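Local coordinates for protein pectinesterase inhibitor (Actinidia chinensis, PDB 1XG2) that inhibits pectin methylesterase by binding to the enzyme, and may take part in regulating fruit ripening, at residues 112-115 against 116-120; 46-49 against 50-54. All coordinates share one frame; numbering follows the deposited sequence. Where two conformers were deposited one is given.

Contact 1 (112-115 against 116-120) spans the C-terminal end of helix 98-118 and the first residues after it, and contact 2 (46-49 against 50-54) is an interior stretch of helix 34-60. Their centres lie 16 Å apart and their nearest atoms about 7 Å, so they do not touch directly. Helices 66-95 and 127-149 join them: Tyr79 meets Ala112 in contact 1 and Thr52 in contact 2, while Leu136 meets both Ala112 and Ala49. The two differ in role. Contact 1 reaches the bound pectinesterase through Thr114, Asp117 and Ser118, whereas no other protein chain of the assembly touches contact 2, whose neighbours are all in the inhibitor's own chain.

Contact 1: 112-115 against 116-120; sequences AGTC and EDSFE
Glu116 N donates to Ala112 O and Asp117 N to Gly113 O, the second bond measuring 2.8 Å with an N-H...O angle of 160°; these are regular alpha-helical i to i+4 pairs. One residue later the pattern loosens. Ser118 N is shared between Thr114 O and Cys115 O, both bonds weak (the latter 3.1 Å), as the helix runs out and Phe119 leaves it. The side chain of Ser118 reinforces this end: with OG beside its own backbone N (chi1 -61°), the hydroxyl turns back along the helix and gives its proton to Thr114 O at 2.8 Å, coming in 29° off the carbonyl plane. Thr114 O therefore receives both N and OG of one residue. Cys115 O sits at the edge of the Phe119 ring, near its plane, 3.4 Å from CD2, while CE2 of that ring is 4.3 Å from Cys115 SG. The sulfur is tied to Cys75 by a disulfide, which fastens this helix end to helix 66-95. Glu116 bends at chi2, its CG passing 3.4 Å from Ala112 O before the carboxylate leads away to His130. Asp117 folds back over Gly113, its CG 3.1 Å from Gly113 O, but two acceptors cannot bond there. Its OD1 instead forms a salt bridge with Lys224 of the pectinesterase chain, where Thr114 OG1, bonded also to Asp110 O, reaches His137. An asparagine at Asp117 would probably leave that lysine without its counter-charge and weaken the grip on the enzyme. Backbone bonds and the disulfide thus shape a helix end that offers a hydroxyl and a carboxylate to the target enzyme, where the positive lysine would be expected to stabilise the ionised aspartate.

Contact 2: 46-49 against 50-54; sequences QASA and KQTSK
Ser48 and Thr52, one helical turn apart, point their hydroxyls at a common water rather than at each other: Ser48 OG is 2.9 Å and Thr52 OG1 2.6 Å from it, whereas the two oxygens are separated by 4.4 Å. The torsions explain the bridge. Ser48 holds OG opposite its backbone N (chi1 -178°), and Thr52 keeps OG1 beside its own N (chi1 -64°), so the hydroxyl lies back along the helix, 3.2 Å from Ser48 O. Thr52 N bonds that same carbonyl oxygen at 2.9 Å. On a different side of the helix, Gln46 and Lys50 cross obliquely, both chains extended beyond CG. The lysine stem runs past the carbonyl it bonds through its backbone, CG coming within 3.3 Å of Gln46 O, and CE approaches Gln46 CD at 4.2 Å; the two stems pass at van der Waals distance. Backbone bonds underlie both pairs, the i to i+4 series continuing through Gln51 N to Ala47 O and Ser53 N to Ala49 O, the last at 3.0 Å. Ala49, Ser48 and Thr52 are buried: Ala49 packs on Ile83 and Leu136, Ser48 on Leu139, and Thr52 on Tyr79 and Ala132. At the border of this buried face the stems of Gln46 and Lys50 also reach Ile83. Small residues facing helices 66-95 and 127-149, with Ala47, Lys50 and Gln51 exposed, give the amphipathic helix characteristic of the four-helix bundle of the PMEI family.

Contact 1: 112-115 against 116-120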
loop_
_atom_site.group_PDB
_atom_site.type_symbol
_atom_site.label_atom_id
_atom_site.label_comp_id
_atom_site.label_asym_id
_atom_site.label_seq_id
_atom_site.Cartn_x
_atom_site.Cartn_y
_atom_site.Cartn_z
ATOM N N ALA B 112 -11.774 3.543 -3.911
ATOM C CA ALA B 112 -13.160 3.210 -3.573
ATOM C C ALA B 112 -13.198 2.198 -2.424
ATOM O O ALA B 112 -14.022 2.297 -1.517
ATOM C CB ALA B 112 -13.871 2.653 -4.791
ATOM N N GLY B 113 -12.286 1.236 -2.456
ATOM C CA GLY B 113 -12.212 0.213 -1.430
ATOM C C GLY B 113 -11.789 0.754 -0.083
ATOM O O GLY B 113 -12.221 0.260 0.964
ATOM N N THR B 114 -10.943 1.774 -0.103
ATOM C CA THR B 114 -10.496 2.413 1.126
ATOM C C THR B 114 -11.636 3.232 1.734
ATOM O O THR B 114 -11.787 3.286 2.944
ATOM C CB THR B 114 -9.293 3.302 0.838
ATOM O OG1 THR B 114 -8.207 2.493 0.338
ATOM C CG2 THR B 114 -8.764 3.923 2.115
ATOM N N CYS B 115 -12.440 3.863 0.881
ATOM C CA CYS B 115 -13.662 4.520 1.348
ATOM C C CYS B 115 -14.532 3.488 2.059
ATOM O O CYS B 115 -14.939 3.701 3.204
ATOM C CB CYS B 115 -14.402 5.165 0.186
ATOM S SG CYS B 115 -15.888 6.053 0.697
ATOM N N GLU B 116 -14.755 2.344 1.401
ATOM C CA GLU B 116 -15.550 1.242 1.951
ATOM C C GLU B 116 -15.022 0.756 3.295
ATOM O O GLU B 116 -15.792 0.589 4.249
ATOM C CB GLU B 116 -15.556 0.038 0.988
ATOM C CG GLU B 116 -16.425 0.203 -0.240
ATOM C CD GLU B 116 -17.903 0.239 0.094
ATOM O OE1 GLU B 116 -18.544 1.261 -0.179
ATOM O OE2 GLU B 116 -18.411 -0.751 0.633
ATOM N N ASP B 117 -13.716 0.516 3.361
ATOM C CA ASP B 117 -13.070 0.062 4.592
ATOM C C ASP B 117 -13.184 1.079 5.738
ATOM O O ASP B 117 -13.144 0.687 6.897
ATOM C CB ASP B 117 -11.588 -0.183 4.388
ATOM C CG ASP B 117 -11.280 -1.342 3.451
ATOM O OD1 ASP B 117 -12.110 -2.242 3.238
ATOM O OD2 ASP B 117 -10.182 -1.405 2.889
ATOM N N SER B 118 -13.302 2.366 5.416
ATOM C CA SER B 118 -13.379 3.418 6.435
ATOM C C SER B 118 -14.739 3.477 7.131
ATOM O O SER B 118 -14.884 4.138 8.165
ATOM C CB SER B 118 -13.088 4.785 5.810
ATOM O OG SER B 118 -11.781 4.826 5.253
ATOM N N PHE B 119 -15.733 2.801 6.561
ATOM C CA PHE B 119 -17.078 2.773 7.138
ATOM C C PHE B 119 -17.352 1.452 7.849
ATOM O O PHE B 119 -18.372 0.807 7.627
ATOM C CB PHE B 119 -18.118 3.032 6.054
ATOM C CG PHE B 119 -18.337 4.485 5.771
ATOM C CD1 PHE B 119 -19.202 5.222 6.558
ATOM C CD2 PHE B 119 -17.675 5.117 4.724
ATOM C CE1 PHE B 119 -19.426 6.573 6.307
ATOM C CE2 PHE B 119 -17.888 6.462 4.473
ATOM C CZ PHE B 119 -18.769 7.196 5.270
ATOM N N GLU B 120 -16.449 1.064 8.735
ATOM C CA GLU B 120 -16.622 -0.176 9.470
ATOM C C GLU B 120 -17.215 0.149 10.826
ATOM O O GLU B 120 -16.636 0.892 11.622
ATOM C CB GLU B 120 -15.313 -0.961 9.554
ATOM C CG GLU B 120 -15.088 -1.773 8.278
ATOM C CD GLU B 120 -13.984 -2.803 8.394
ATOM O OE1 GLU B 120 -14.089 -3.715 9.259
ATOM O OE2 GLU B 120 -13.017 -2.709 7.601
#

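Contact 2: 46-49 against 50-54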
loop_
_atom_site.group_PDB
_atom_site.type_symbol
_atom_site.label_atom_id
_atom_site.label_comp_id
_atom_site.label_asym_id
_atom_site.label_seq_id
_atom_site.Cartn_x
_atom_site.Cartn_y
_atom_site.Cartn_z
ATOM N N GLN B 46 -12.839 7.284 -14.827
ATOM C CA GLN B 46 -12.509 8.603 -14.299
ATOM C C GLN B 46 -13.737 9.512 -14.134
ATOM O O GLN B 46 -13.856 10.242 -13.145
ATOM C CB GLN B 46 -11.476 9.325 -15.169
ATOM C CG GLN B 46 -10.813 10.475 -14.388
ATOM C CD GLN B 46 -9.746 11.211 -15.167
ATOM O OE1 GLN B 46 -8.694 11.559 -14.613
ATOM N NE2 GLN B 46 -10.009 11.461 -16.437
ATOM N N ALA B 47 -14.645 9.460 -15.100
ATOM C CA ALA B 47 -15.889 10.237 -15.030
ATOM C C ALA B 47 -16.746 9.829 -13.825
ATOM O O ALA B 47 -17.378 10.678 -13.179
ATOM C CB ALA B 47 -16.679 10.088 -16.342
ATOM N N SER B 48 -16.780 8.531 -13.534
ATOM C CA SER B 48 -17.499 8.029 -12.367
ATOM C C SER B 48 -16.850 8.538 -11.082
ATOM O O SER B 48 -17.539 9.037 -10.189
ATOM C CB SER B 48 -17.527 6.498 -12.367
ATOM O OG SER B 48 -18.269 6.010 -11.266
ATOM N N ALA B 49 -15.524 8.427 -10.996
ATOM C CA ALA B 49 -14.798 8.922 -9.829
ATOM C C ALA B 49 -15.068 10.408 -9.626
ATOM O O ALA B 49 -15.216 10.859 -8.502
ATOM C CB ALA B 49 -13.283 8.664 -9.972
ATOM N N LYS B 50 -15.139 11.166 -10.717
ATOM C CA LYS B 50 -15.334 12.613 -10.630
ATOM C C LYS B 50 -16.730 12.933 -10.107
ATOM O O LYS B 50 -16.892 13.796 -9.238
ATOM C CB LYS B 50 -15.091 13.284 -11.978
ATOM C CG LYS B 50 -13.619 13.402 -12.335
ATOM C CD LYS B 50 -13.432 14.100 -13.659
ATOM C CE LYS B 50 -11.978 14.494 -13.893
ATOM N NZ LYS B 50 -11.744 14.775 -15.339
ATOM N N GLN B 51 -17.731 12.209 -10.593
ATOM C CA GLN B 51 -19.092 12.387 -10.108
ATOM C C GLN B 51 -19.196 12.049 -8.616
ATOM O O GLN B 51 -19.877 12.745 -7.851
ATOM C CB GLN B 51 -20.086 11.539 -10.911
ATOM C CG GLN B 51 -21.500 11.549 -10.310
ATOM C CD GLN B 51 -22.532 10.812 -11.165
ATOM O OE1 GLN B 51 -22.963 11.318 -12.215
ATOM N NE2 GLN B 51 -22.946 9.624 -10.704
ATOM N N THR B 52 -18.522 10.979 -8.202
ATOM C CA THR B 52 -18.595 10.525 -6.826
ATOM C C THR B 52 -17.894 11.496 -5.882
ATOM O O THR B 52 -18.347 11.697 -4.761
ATOM C CB THR B 52 -18.046 9.094 -6.704
ATOM O OG1 THR B 52 -18.890 8.207 -7.455
ATOM C CG2 THR B 52 -18.145 8.579 -5.283
ATOM N N SER B 53 -16.822 12.125 -6.353
ATOM C CA SER B 53 -16.164 13.185 -5.598
ATOM C C SER B 53 -17.187 14.265 -5.210
ATOM O O SER B 53 -17.178 14.780 -4.087
ATOM C CB SER B 53 -15.028 13.793 -6.432
ATOM O OG SER B 53 -14.490 14.936 -5.793
ATOM N N LYS B 54 -18.080 14.589 -6.138
ATOM C CA LYS B 54 -19.120 15.598 -5.876
ATOM C C LYS B 54 -20.184 15.086 -4.922
ATOM O O LYS B 54 -20.682 15.836 -4.090
ATOM C CB LYS B 54 -19.763 16.058 -7.181
ATOM C CG LYS B 54 -18.780 16.670 -8.142
ATOM C CD LYS B 54 -19.450 17.063 -9.437
ATOM C CE LYS B 54 -18.515 17.918 -10.259
ATOM N NZ LYS B 54 -18.733 17.685 -11.714
HETATM O O HOH W 1 -17.757 6.083 -8.453
#